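Ent-copalyl diphosphate synthase (Streptomyces platensis, PDB 5BP8) is a bacterial member of the terpene cyclase group, built mainly of helices and carrying a region related to the squalene-hopene cyclase C-terminal domain. Local coordinates at residues D68-V73 with L494-D499; A131-A136 with G175-T180; L135-T140 with V196-T201; L189-E194 with P254-I259. All blocks are in the same frame, centred on the assembly; numbering follows the deposited sequence.

Contact 1: residues D68-V73 with L494-D499; sequences DGYGLV and LWHDKD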
loop_
_atom_site.group_PDB
_atom_site.type_symbol
_atom_site.label_atom_id
_atom_site.label_comp_id
_atom_site.label_asym_id
_atom_site.label_seq_id
_atom_site.Cartn_x
_atom_site.Cartn_y
_atom_site.Cartn_z
ATOM N N ASP A 68 -4.070 -8.384 14.514
ATOM C CA ASP A 68 -2.666 -8.187 14.903
ATOM C C ASP A 68 -2.260 -6.717 15.076
ATOM O O ASP A 68 -1.092 -6.321 14.911
ATOM C CB ASP A 68 -1.721 -8.911 13.916
ATOM C CG ASP A 68 -1.970 -10.396 13.847
ATOM O OD1 ASP A 68 -2.426 -10.951 14.848
ATOM O OD2 ASP A 68 -1.744 -11.014 12.791
ATOM N N GLY A 69 -3.247 -5.882 15.379
ATOM C CA GLY A 69 -2.999 -4.487 15.594
ATOM C C GLY A 69 -3.232 -3.636 14.365
ATOM O O GLY A 69 -3.170 -2.417 14.461
ATOM N N TYR A 70 -3.539 -4.256 13.217
ATOM C CA TYR A 70 -3.801 -3.493 12.022
ATOM C C TYR A 70 -5.169 -2.785 12.193
ATOM O O TYR A 70 -5.564 -1.976 11.351
ATOM C CB TYR A 70 -3.796 -4.352 10.779
ATOM C CG TYR A 70 -2.385 -4.646 10.279
ATOM C CD1 TYR A 70 -1.723 -3.750 9.460
ATOM C CD2 TYR A 70 -1.708 -5.785 10.676
ATOM C CE1 TYR A 70 -0.425 -3.984 9.013
ATOM C CE2 TYR A 70 -0.421 -6.053 10.206
ATOM C CZ TYR A 70 0.224 -5.142 9.391
ATOM O OH TYR A 70 1.510 -5.369 8.927
ATOM N N GLY A 71 -5.905 -3.153 13.236
ATOM C CA GLY A 71 -7.174 -2.439 13.542
ATOM C C GLY A 71 -6.995 -1.099 14.224
ATOM O O GLY A 71 -7.937 -0.285 14.283
ATOM N N LEU A 72 -5.818 -0.831 14.780
ATOM C CA LEU A 72 -5.668 0.361 15.643
ATOM C C LEU A 72 -5.863 1.657 14.842
ATOM O O LEU A 72 -6.738 2.491 15.165
ATOM C CB LEU A 72 -4.311 0.359 16.345
ATOM C CG LEU A 72 -3.976 1.618 17.175
ATOM C CD1 LEU A 72 -5.041 1.888 18.220
ATOM C CD2 LEU A 72 -2.608 1.473 17.809
ATOM N N VAL A 73 -5.086 1.827 13.768
ATOM C CA VAL A 73 -5.228 3.065 12.990
ATOM C C VAL A 73 -6.631 3.276 12.373
ATOM O O VAL A 73 -7.247 4.348 12.539
ATOM C CB VAL A 73 -4.124 3.187 11.935
ATOM C CG1 VAL A 73 -4.462 4.254 10.918
ATOM C CG2 VAL A 73 -2.781 3.442 12.631
ATOM N N LEU A 494 -3.347 -5.491 1.745
ATOM C CA LEU A 494 -2.179 -5.996 2.453
ATOM C C LEU A 494 -0.955 -5.066 2.353
ATOM O O LEU A 494 0.036 -5.276 3.041
ATOM C CB LEU A 494 -1.815 -7.374 1.914
ATOM C CG LEU A 494 -2.872 -8.484 2.026
ATOM C CD1 LEU A 494 -2.345 -9.736 1.373
ATOM C CD2 LEU A 494 -3.176 -8.757 3.483
ATOM N N TRP A 495 -1.014 -4.079 1.477
ATOM C CA TRP A 495 0.084 -3.136 1.304
ATOM C C TRP A 495 0.034 -2.044 2.333
ATOM O O TRP A 495 -1.028 -1.440 2.543
ATOM C CB TRP A 495 0.055 -2.534 -0.094
ATOM C CG TRP A 495 0.276 -3.543 -1.169
ATOM C CD1 TRP A 495 -0.567 -4.528 -1.554
ATOM C CD2 TRP A 495 1.430 -3.650 -2.011
ATOM N NE1 TRP A 495 -0.019 -5.249 -2.564
ATOM C CE2 TRP A 495 1.206 -4.728 -2.877
ATOM C CE3 TRP A 495 2.625 -2.937 -2.106
ATOM C CZ2 TRP A 495 2.155 -5.146 -3.826
ATOM C CZ3 TRP A 495 3.584 -3.354 -3.056
ATOM C CH2 TRP A 495 3.323 -4.438 -3.904
ATOM N N HIS A 496 1.161 -1.756 2.974
ATOM C CA HIS A 496 1.173 -0.729 4.026
ATOM C C HIS A 496 0.964 0.687 3.504
ATOM O O HIS A 496 1.695 1.155 2.617
ATOM C CB HIS A 496 2.468 -0.755 4.832
ATOM C CG HIS A 496 2.579 -1.921 5.759
ATOM N ND1 HIS A 496 3.717 -2.176 6.488
ATOM C CD2 HIS A 496 1.715 -2.918 6.056
ATOM C CE1 HIS A 496 3.546 -3.282 7.202
ATOM N NE2 HIS A 496 2.331 -3.738 6.974
ATOM N N ASP A 497 -0.035 1.385 4.051
ATOM C CA ASP A 497 -0.051 2.846 3.938
ATOM C C ASP A 497 -0.586 3.422 5.254
ATOM O O ASP A 497 0.026 3.226 6.301
ATOM C CB ASP A 497 -0.767 3.334 2.662
ATOM C CG ASP A 497 -0.684 4.838 2.505
ATOM O OD1 ASP A 497 0.367 5.410 2.874
ATOM O OD2 ASP A 497 -1.680 5.483 2.142
ATOM N N LYS A 498 -1.706 4.129 5.247
ATOM C CA LYS A 498 -2.267 4.598 6.485
ATOM C C LYS A 498 -2.801 3.403 7.260
ATOM O O LYS A 498 -2.454 3.204 8.427
ATOM C CB LYS A 498 -3.423 5.608 6.202
ATOM C CG LYS A 498 -2.976 6.914 5.553
ATOM C CD LYS A 498 -2.263 7.827 6.526
ATOM C CE LYS A 498 -1.610 9.001 5.808
ATOM N NZ LYS A 498 -2.631 9.876 5.186
ATOM N N ASP A 499 -3.690 2.651 6.622
ATOM C CA ASP A 499 -4.056 1.308 7.076
ATOM C C ASP A 499 -3.349 0.380 6.078
ATOM O O ASP A 499 -2.131 0.534 5.885
ATOM C CB ASP A 499 -5.575 1.033 7.348
ATOM C CG ASP A 499 -6.581 1.504 6.231
ATOM O OD1 ASP A 499 -6.205 1.746 5.062
ATOM O OD2 ASP A 499 -7.823 1.599 6.568
#
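Just after Gly69, whose positive phi is a conformation that glycine adopts easily, Tyr70 meets His496 through its phenol oxygen: OH of Tyr70 lies 2.7 Å from NE2 of His496, a buried hydrogen bond in which either partner could supply the proton. The imidazole nitrogen sits at the edge of the phenol ring, in its plane, and the two side chains cross at about a right angle, with ring planes inclined at 43°. Tyrosine suits the place because its long flat ring carries a polar atom across to the hairpin. CG lies anti to the carbonyl carbon (chi1 -80°), which places the ring so that its far end, OH, reaches the histidine.

The backbone from Gly69 to Leu72 makes a type I beta turn, closed by Leu72 N to Gly69 O at 3.1 Å, and leads into helix 72-86. The partner segment is strand 495-496 and the tight turn after it, in a small antiparallel hairpin with strand 500-501; a classic beta bulge sets Leu494 and Trp495 together opposite Tyr501 on the other strand.

At the start of the helix, Val73 points toward the hairpin. Its CG1, anti to the backbone N (chi1 166°), lies 3.4 Å from Lys498 O. A compact branched side chain fits against this backbone, while the Lys498 side chain leads away to a salt bridge with Glu194.

Contact 2: residues A131-A136 with G175-T180; sequences APSLLA and GVREMT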
loop_
_atom_site.group_PDB
_atom_site.type_symbol
_atom_site.label_atom_id
_atom_site.label_comp_id
_atom_site.label_asym_id
_atom_site.label_seq_id
_atom_site.Cartn_x
_atom_site.Cartn_y
_atom_site.Cartn_z
ATOM N N ALA A 131 -1.591 8.134 14.488
ATOM C CA ALA A 131 -2.230 7.530 15.655
ATOM C C ALA A 131 -2.352 8.509 16.840
ATOM O O ALA A 131 -3.468 8.721 17.337
ATOM C CB ALA A 131 -1.544 6.237 16.041
ATOM N N PRO A 132 -1.253 9.206 17.214
ATOM C CA PRO A 132 -1.447 10.180 18.302
ATOM C C PRO A 132 -2.314 11.351 17.920
ATOM O O PRO A 132 -3.022 11.913 18.773
ATOM C CB PRO A 132 -0.038 10.668 18.648
ATOM C CG PRO A 132 0.866 10.083 17.612
ATOM C CD PRO A 132 0.167 8.999 16.866
ATOM N N SER A 133 -2.261 11.757 16.654
ATOM C CA SER A 133 -3.137 12.813 16.197
ATOM C C SER A 133 -4.609 12.490 16.435
ATOM O O SER A 133 -5.376 13.302 16.966
ATOM C CB SER A 133 -2.886 13.102 14.720
ATOM O OG SER A 133 -3.637 14.230 14.363
ATOM N N LEU A 134 -5.001 11.284 16.069
ATOM C CA LEU A 134 -6.396 10.864 16.179
ATOM C C LEU A 134 -6.816 10.638 17.627
ATOM O O LEU A 134 -7.939 11.001 18.040
ATOM C CB LEU A 134 -6.605 9.577 15.378
ATOM C CG LEU A 134 -6.586 9.835 13.869
ATOM C CD1 LEU A 134 -6.511 8.553 13.103
ATOM C CD2 LEU A 134 -7.785 10.668 13.407
ATOM N N LEU A 135 -5.921 10.020 18.387
ATOM C CA LEU A 135 -6.173 9.792 19.805
ATOM C C LEU A 135 -6.440 11.118 20.550
ATOM O O LEU A 135 -7.385 11.200 21.338
ATOM C CB LEU A 135 -5.015 9.034 20.436
ATOM C CG LEU A 135 -5.171 8.656 21.913
ATOM C CD1 LEU A 135 -6.412 7.834 22.112
ATOM C CD2 LEU A 135 -3.969 7.868 22.406
ATOM N N ALA A 136 -5.629 12.153 20.277
ATOM C CA ALA A 136 -5.843 13.473 20.882
ATOM C C ALA A 136 -7.187 14.066 20.459
ATOM O O ALA A 136 -7.898 14.619 21.302
ATOM C CB ALA A 136 -4.704 14.439 20.540
ATOM N N GLY A 175 6.704 18.013 17.806
ATOM C CA GLY A 175 7.898 18.597 17.239
ATOM C C GLY A 175 7.717 18.981 15.790
ATOM O O GLY A 175 8.132 20.055 15.375
ATOM N N VAL A 176 7.080 18.108 15.014
ATOM C CA VAL A 176 6.874 18.369 13.616
ATOM C C VAL A 176 5.860 19.479 13.438
ATOM O O VAL A 176 6.036 20.328 12.561
ATOM C CB VAL A 176 6.497 17.106 12.844
ATOM C CG1 VAL A 176 6.073 17.443 11.424
ATOM C CG2 VAL A 176 7.672 16.142 12.856
ATOM N N ARG A 177 4.840 19.521 14.297
ATOM C CA ARG A 177 3.921 20.650 14.270
ATOM C C ARG A 177 4.643 21.983 14.553
ATOM O O ARG A 177 4.419 22.970 13.858
ATOM C CB ARG A 177 2.784 20.436 15.263
ATOM C CG ARG A 177 1.779 19.419 14.767
ATOM C CD ARG A 177 0.768 19.079 15.838
ATOM N NE ARG A 177 -0.366 18.335 15.286
ATOM C CZ ARG A 177 -1.286 17.702 16.010
ATOM N NH1 ARG A 177 -1.198 17.686 17.344
ATOM N NH2 ARG A 177 -2.294 17.069 15.402
ATOM N N GLU A 178 5.509 22.014 15.548
ATOM C CA GLU A 178 6.212 23.243 15.828
ATOM C C GLU A 178 7.168 23.582 14.673
ATOM O O GLU A 178 7.216 24.727 14.225
ATOM C CB GLU A 178 6.953 23.189 17.163
ATOM C CG GLU A 178 7.595 24.541 17.455
ATOM C CD GLU A 178 8.292 24.628 18.795
ATOM O OE1 GLU A 178 8.326 23.613 19.538
ATOM O OE2 GLU A 178 8.811 25.738 19.083
HETATM N N MSE A 179 7.905 22.587 14.178
HETATM C CA MSE A 179 8.842 22.837 13.080
HETATM C C MSE A 179 8.139 23.426 11.876
HETATM O O MSE A 179 8.665 24.329 11.241
HETATM C CB MSE A 179 9.647 21.594 12.677
HETATM C CG MSE A 179 10.760 21.944 11.672
HETATM SE SE MSE A 179 11.423 20.354 10.718
HETATM C CE MSE A 179 9.926 20.110 9.459
ATOM N N THR A 180 6.946 22.927 11.545
ATOM C CA THR A 180 6.245 23.348 10.336
ATOM C C THR A 180 5.537 24.716 10.447
ATOM O O THR A 180 4.872 25.145 9.505
ATOM C CB THR A 180 5.299 22.237 9.780
ATOM O OG1 THR A 180 4.397 21.790 10.793
ATOM C CG2 THR A 180 6.109 21.052 9.306
HETATM O O HOH W 1 -4.480 16.011 17.099
#
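A water molecule is held between Arg177 and Ser133, accepting from Arg177 NH2 at 3.0 Å and donating to the backbone oxygen Ser133 O at 2.9 Å, so the two helices are joined through solvent. The water lies at the edge of the guanidinium, in its plane. Arginine has the reach for this: its chain is extended from CG to NE, with CG anti to the carbonyl carbon (chi1 -75°).

The hydroxyl of Ser133 also comes near, with OG 3.3 Å from Arg177 NH2, but the angle is too poor for a hydrogen bond. OG is instead bonded to Ala195 O, which also takes a weak bond from Arg177 NH2, while Arg177 NE is bonded to Val196 O. Serine is small enough to lie close beside the end of the arginine while its hydroxyl serves that backbone oxygen.

Farther along, Val176 O is gripped twice by Thr180, by OG1 at 2.8 Å and by N at 2.9 Å, from opposite faces of its carbonyl plane. Threonine can do this because its hydroxyl folds back on the preceding turn, just where the chain leaves helical angles. The whole is a water-bridged meeting of helices 127-144 and 171-179, with an arginine spanning the gap beside the peptide oxygens of Ala195 and Val196.

Contact 3: residues L135-T140 with V196-T201; sequences LADINT and VTRDGT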
loop_
_atom_site.group_PDB
_atom_site.type_symbol
_atom_site.label_atom_id
_atom_site.label_comp_id
_atom_site.label_asym_id
_atom_site.label_seq_id
_atom_site.Cartn_x
_atom_site.Cartn_y
_atom_site.Cartn_z
ATOM N N LEU A 135 -5.921 10.020 18.387
ATOM C CA LEU A 135 -6.173 9.792 19.805
ATOM C C LEU A 135 -6.440 11.118 20.550
ATOM O O LEU A 135 -7.385 11.200 21.338
ATOM C CB LEU A 135 -5.015 9.034 20.436
ATOM C CG LEU A 135 -5.171 8.656 21.913
ATOM C CD1 LEU A 135 -6.412 7.834 22.112
ATOM C CD2 LEU A 135 -3.969 7.868 22.406
ATOM N N ALA A 136 -5.629 12.153 20.277
ATOM C CA ALA A 136 -5.843 13.473 20.882
ATOM C C ALA A 136 -7.187 14.066 20.459
ATOM O O ALA A 136 -7.898 14.619 21.302
ATOM C CB ALA A 136 -4.704 14.439 20.540
ATOM N N ASP A 137 -7.570 13.925 19.187
ATOM C CA ASP A 137 -8.864 14.469 18.746
ATOM C C ASP A 137 -10.022 13.704 19.371
ATOM O O ASP A 137 -11.033 14.307 19.754
ATOM C CB ASP A 137 -8.983 14.469 17.219
ATOM C CG ASP A 137 -8.233 15.640 16.565
ATOM O OD1 ASP A 137 -7.911 16.626 17.275
ATOM O OD2 ASP A 137 -8.020 15.596 15.339
ATOM N N ILE A 138 -9.869 12.391 19.496
ATOM C CA ILE A 138 -10.889 11.574 20.189
ATOM C C ILE A 138 -11.055 12.059 21.631
ATOM O O ILE A 138 -12.163 12.340 22.080
ATOM C CB ILE A 138 -10.546 10.078 20.163
ATOM C CG1 ILE A 138 -10.723 9.549 18.730
ATOM C CG2 ILE A 138 -11.449 9.300 21.138
ATOM C CD1 ILE A 138 -10.130 8.164 18.527
ATOM N N ASN A 139 -9.949 12.238 22.333
ATOM C CA ASN A 139 -10.042 12.680 23.708
ATOM C C ASN A 139 -10.680 14.064 23.837
ATOM O O ASN A 139 -11.466 14.290 24.747
ATOM C CB ASN A 139 -8.681 12.608 24.399
ATOM C CG ASN A 139 -8.325 11.200 24.764
ATOM O OD1 ASN A 139 -9.217 10.401 25.087
ATOM N ND2 ASN A 139 -7.035 10.866 24.724
ATOM N N THR A 140 -10.395 14.949 22.894
ATOM C CA THR A 140 -11.057 16.248 22.854
ATOM C C THR A 140 -12.559 16.110 22.704
ATOM O O THR A 140 -13.338 16.768 23.441
ATOM C CB THR A 140 -10.437 17.131 21.746
ATOM O OG1 THR A 140 -9.066 17.361 22.093
ATOM C CG2 THR A 140 -11.147 18.446 21.629
ATOM N N VAL A 196 -0.858 16.219 10.903
ATOM C CA VAL A 196 -0.209 17.420 11.348
ATOM C C VAL A 196 -1.242 18.505 11.645
ATOM O O VAL A 196 -1.143 19.183 12.674
ATOM C CB VAL A 196 0.816 17.895 10.300
ATOM C CG1 VAL A 196 1.515 19.152 10.756
ATOM C CG2 VAL A 196 1.837 16.788 10.023
ATOM N N THR A 197 -2.237 18.638 10.779
ATOM C CA THR A 197 -3.253 19.651 10.914
ATOM C C THR A 197 -4.528 19.224 10.236
ATOM O O THR A 197 -4.469 18.586 9.200
ATOM C CB THR A 197 -2.805 21.020 10.316
ATOM O OG1 THR A 197 -3.846 22.005 10.522
ATOM C CG2 THR A 197 -2.501 20.921 8.843
ATOM N N ARG A 198 -5.668 19.589 10.827
ATOM C CA ARG A 198 -6.964 19.325 10.229
ATOM C C ARG A 198 -7.293 20.311 9.131
ATOM O O ARG A 198 -8.182 20.051 8.316
ATOM C CB ARG A 198 -8.078 19.405 11.290
ATOM C CG ARG A 198 -7.943 18.354 12.367
ATOM C CD ARG A 198 -9.038 18.527 13.394
ATOM N NE ARG A 198 -10.334 18.282 12.791
ATOM C CZ ARG A 198 -10.984 17.118 12.830
ATOM N NH1 ARG A 198 -10.465 16.040 13.421
ATOM N NH2 ARG A 198 -12.162 17.022 12.257
ATOM N N ASP A 199 -6.623 21.465 9.154
ATOM C CA ASP A 199 -6.925 22.564 8.260
ATOM C C ASP A 199 -5.701 23.453 8.190
ATOM O O ASP A 199 -5.465 24.261 9.065
ATOM C CB ASP A 199 -8.149 23.341 8.773
ATOM C CG ASP A 199 -8.571 24.463 7.862
ATOM O OD1 ASP A 199 -7.766 24.940 7.040
ATOM O OD2 ASP A 199 -9.740 24.926 8.001
ATOM N N GLY A 200 -4.891 23.251 7.169
ATOM C CA GLY A 200 -3.663 24.018 6.995
ATOM C C GLY A 200 -2.799 23.429 5.912
ATOM O O GLY A 200 -3.102 22.374 5.379
ATOM N N THR A 201 -1.733 24.131 5.544
ATOM C CA THR A 201 -0.946 23.744 4.363
ATOM C C THR A 201 0.450 23.284 4.736
ATOM O O THR A 201 0.950 22.298 4.176
ATOM C CB THR A 201 -0.872 24.909 3.368
ATOM O OG1 THR A 201 -0.385 26.085 4.037
ATOM C CG2 THR A 201 -2.281 25.195 2.845
#
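A surface salt bridge ties helix 127-144 to the loop that follows the short helix 193-196: Asp137 on the helix meets Arg198 on the loop, with NH1 of Arg198 donating to OD2 of Asp137 over 3.1 Å. The N-H points fairly straight at the oxygen, at 156°. The two groups are turned differently toward the bond. The acceptor lies at the edge of the guanidinium, close to its plane, whereas the nitrogen comes to OD2 from above the carboxylate, 59° out of that plane. The side chains slide past each other in opposite directions, which also brings CD of Arg198 to 3.7 Å from Asp137 OD2.

Arginine suits this position because one group can serve several partners. Its chain bends at chi3 (65°), turning the guanidinium out of line with the CB-CG-CD part. NH1 forms a further salt bridge with Glu80 of helix 72-86, and NH2 is bonded to Ser39 OG. The arginine's charge probably offsets those of Asp137 and Glu80, which lie close together.

The loop is shaped next to the arginine by Thr197, whose OG1 accepts from Asp199 N at 3.1 Å. Asp199 OD2 is bonded to Ala230 N, so the aspartate attaches the loop to the chain just beyond helix 221-228. Gly200 follows with an almost fully extended backbone, bonded to Ala226. The local motif is an ST turn, flanking an arginine shared between the carboxylates of two helices.

Contact 4: residues L189-E194 with P254-I259; sequences LWHTLE and PSITPI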
loop_
_atom_site.group_PDB
_atom_site.type_symbol
_atom_site.label_atom_id
_atom_site.label_comp_id
_atom_site.label_asym_id
_atom_site.label_seq_id
_atom_site.Cartn_x
_atom_site.Cartn_y
_atom_site.Cartn_z
ATOM N N LEU A 189 6.204 13.352 3.845
ATOM C CA LEU A 189 5.123 13.458 4.839
ATOM C C LEU A 189 3.924 14.262 4.347
ATOM O O LEU A 189 2.946 14.394 5.071
ATOM C CB LEU A 189 5.651 14.081 6.143
ATOM C CG LEU A 189 6.701 13.177 6.843
ATOM C CD1 LEU A 189 7.313 13.912 8.029
ATOM C CD2 LEU A 189 6.097 11.854 7.285
ATOM N N TRP A 190 3.956 14.797 3.130
ATOM C CA TRP A 190 2.751 15.451 2.610
ATOM C C TRP A 190 1.561 14.502 2.573
ATOM O O TRP A 190 0.427 14.919 2.774
ATOM C CB TRP A 190 2.983 15.991 1.204
ATOM C CG TRP A 190 4.002 17.121 1.142
ATOM C CD1 TRP A 190 4.655 17.717 2.201
ATOM C CD2 TRP A 190 4.476 17.787 -0.046
ATOM N NE1 TRP A 190 5.516 18.700 1.727
ATOM C CE2 TRP A 190 5.420 18.764 0.364
ATOM C CE3 TRP A 190 4.237 17.613 -1.402
ATOM C CZ2 TRP A 190 6.080 19.593 -0.542
ATOM C CZ3 TRP A 190 4.900 18.426 -2.310
ATOM C CH2 TRP A 190 5.813 19.408 -1.871
ATOM N N HIS A 191 1.834 13.235 2.288
ATOM C CA HIS A 191 0.823 12.189 2.281
ATOM C C HIS A 191 0.085 12.070 3.624
ATOM O O HIS A 191 -1.046 11.544 3.654
ATOM C CB HIS A 191 1.493 10.851 1.953
ATOM C CG HIS A 191 0.523 9.756 1.666
ATOM N ND1 HIS A 191 -0.211 9.706 0.508
ATOM C CD2 HIS A 191 0.148 8.674 2.393
ATOM C CE1 HIS A 191 -1.002 8.649 0.528
ATOM N NE2 HIS A 191 -0.800 8.005 1.663
ATOM N N THR A 192 0.711 12.557 4.712
ATOM C CA THR A 192 0.162 12.450 6.058
ATOM C C THR A 192 -0.157 13.828 6.686
ATOM O O THR A 192 -0.272 13.985 7.913
ATOM C CB THR A 192 1.039 11.545 6.951
ATOM O OG1 THR A 192 0.371 11.280 8.204
ATOM C CG2 THR A 192 2.330 12.096 7.219
ATOM N N LEU A 193 -0.374 14.811 5.824
ATOM C CA LEU A 193 -0.611 16.173 6.282
ATOM C C LEU A 193 -1.735 16.250 7.335
ATOM O O LEU A 193 -1.641 17.033 8.276
ATOM C CB LEU A 193 -0.942 17.095 5.111
ATOM C CG LEU A 193 -1.333 18.553 5.420
ATOM C CD1 LEU A 193 -0.198 19.291 6.115
ATOM C CD2 LEU A 193 -1.728 19.282 4.135
ATOM N N GLU A 194 -2.770 15.442 7.170
ATOM C CA GLU A 194 -3.973 15.528 8.053
ATOM C C GLU A 194 -3.674 15.171 9.495
ATOM O O GLU A 194 -4.434 15.496 10.400
ATOM C CB GLU A 194 -5.123 14.656 7.498
ATOM C CG GLU A 194 -5.065 13.164 7.832
ATOM C CD GLU A 194 -4.113 12.350 6.963
ATOM O OE1 GLU A 194 -3.366 12.941 6.129
ATOM O OE2 GLU A 194 -4.134 11.097 7.105
ATOM N N PRO A 254 -9.866 5.264 -1.354
ATOM C CA PRO A 254 -8.596 4.666 -0.968
ATOM C C PRO A 254 -7.723 5.699 -0.234
ATOM O O PRO A 254 -8.009 6.900 -0.271
ATOM C CB PRO A 254 -7.968 4.339 -2.303
ATOM C CG PRO A 254 -8.433 5.456 -3.190
ATOM C CD PRO A 254 -9.868 5.632 -2.784
ATOM N N SER A 255 -6.640 5.245 0.377
ATOM C CA SER A 255 -5.717 6.134 1.099
ATOM C C SER A 255 -4.593 6.696 0.210
ATOM O O SER A 255 -3.872 7.619 0.605
ATOM C CB SER A 255 -5.121 5.398 2.302
ATOM O OG SER A 255 -4.204 4.379 1.900
ATOM N N ILE A 256 -4.437 6.105 -0.974
ATOM C CA ILE A 256 -3.428 6.518 -1.932
ATOM C C ILE A 256 -4.007 6.393 -3.327
ATOM O O ILE A 256 -4.539 5.330 -3.693
ATOM C CB ILE A 256 -2.099 5.723 -1.762
ATOM C CG1 ILE A 256 -1.040 6.230 -2.741
ATOM C CG2 ILE A 256 -2.318 4.234 -1.878
ATOM C CD1 ILE A 256 0.350 5.680 -2.464
ATOM N N THR A 257 -4.014 7.516 -4.048
ATOM C CA THR A 257 -4.468 7.557 -5.440
ATOM C C THR A 257 -4.033 8.880 -6.046
ATOM O O THR A 257 -4.128 9.909 -5.397
ATOM C CB THR A 257 -5.981 7.341 -5.581
ATOM O OG1 THR A 257 -6.332 7.229 -6.972
ATOM C CG2 THR A 257 -6.782 8.463 -4.901
ATOM N N PRO A 258 -3.481 8.853 -7.272
ATOM C CA PRO A 258 -3.161 7.720 -8.120
ATOM C C PRO A 258 -1.951 6.928 -7.632
ATOM O O PRO A 258 -1.194 7.391 -6.749
ATOM C CB PRO A 258 -2.798 8.362 -9.489
ATOM C CG PRO A 258 -2.797 9.819 -9.290
ATOM C CD PRO A 258 -3.084 10.154 -7.861
ATOM N N ILE A 259 -1.781 5.765 -8.236
ATOM C CA ILE A 259 -0.595 4.917 -8.083
ATOM C C ILE A 259 -0.030 4.516 -9.466
ATOM O O ILE A 259 0.579 3.462 -9.633
ATOM C CB ILE A 259 -0.902 3.644 -7.276
ATOM C CG1 ILE A 259 -2.019 2.802 -7.914
ATOM C CG2 ILE A 259 -1.215 3.984 -5.834
ATOM C CD1 ILE A 259 -1.976 1.368 -7.455
#
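His191 meets the loop 254-259 through CE1, which lies 3.1 Å from Ser255 O and 3.9 Å from Ile256 CB, and both partners approach the ring obliquely. The imidazole and the isoleucine side chain cross at about a right angle, CG1 of Ile256 also lying near CE1. A chi1 of -169° sets the ring opposite the backbone N and carries it toward the loop. The branched CB of Ile256 gives an apolar surface to CE1, the C-H between the two ring nitrogens.

In this largely helical chain, residues 189-194 lead into the short, weakly bonded helix 193-196, with Thr192 N bonded to Leu189 O at 2.9 Å, while the irregular segment 254-259 links helix 237-249 to helix 260-274. A cis peptide precedes Pro258, and Ile259 occupies the N-cap position of the second helix.

Polar bonding fixes the ring from outside the pair. His191 NE2 is 3.3 Å from Ser255 O, but the angle is unsuitable for a hydrogen bond; NE2 is instead bonded to Asp497 OD2, and ND1 to Gly218 O. Histidine suits this buried place because both nitrogens find partners at different points of its rim. Ser255 is also bonded through OG to Asp497 OD2, so one carboxylate oxygen receives both segments.

Contact 1 joins chain regions 421 residues apart, and the other three contacts are nested inside the loop it closes. Among these three it touches contact 4 alone, through the Asp497 and Lys498 side chains, although their centres are about 14 Å apart; the nearest atoms of contacts 2 and 3 are about 4 Å and 7 Å away. Contacts 2 and 3 start from the same part of helix 127-144, with centres about 8 Å apart, and are joined again by Arg177 NE and Val196 O. Contact 4 is farther from both, about 17 Å and 16 Å between centres, yet Leu193 packs on the 196-201 loop. Contacts 1 and 4 are nearer the centre of the chain than contacts 2 and 3.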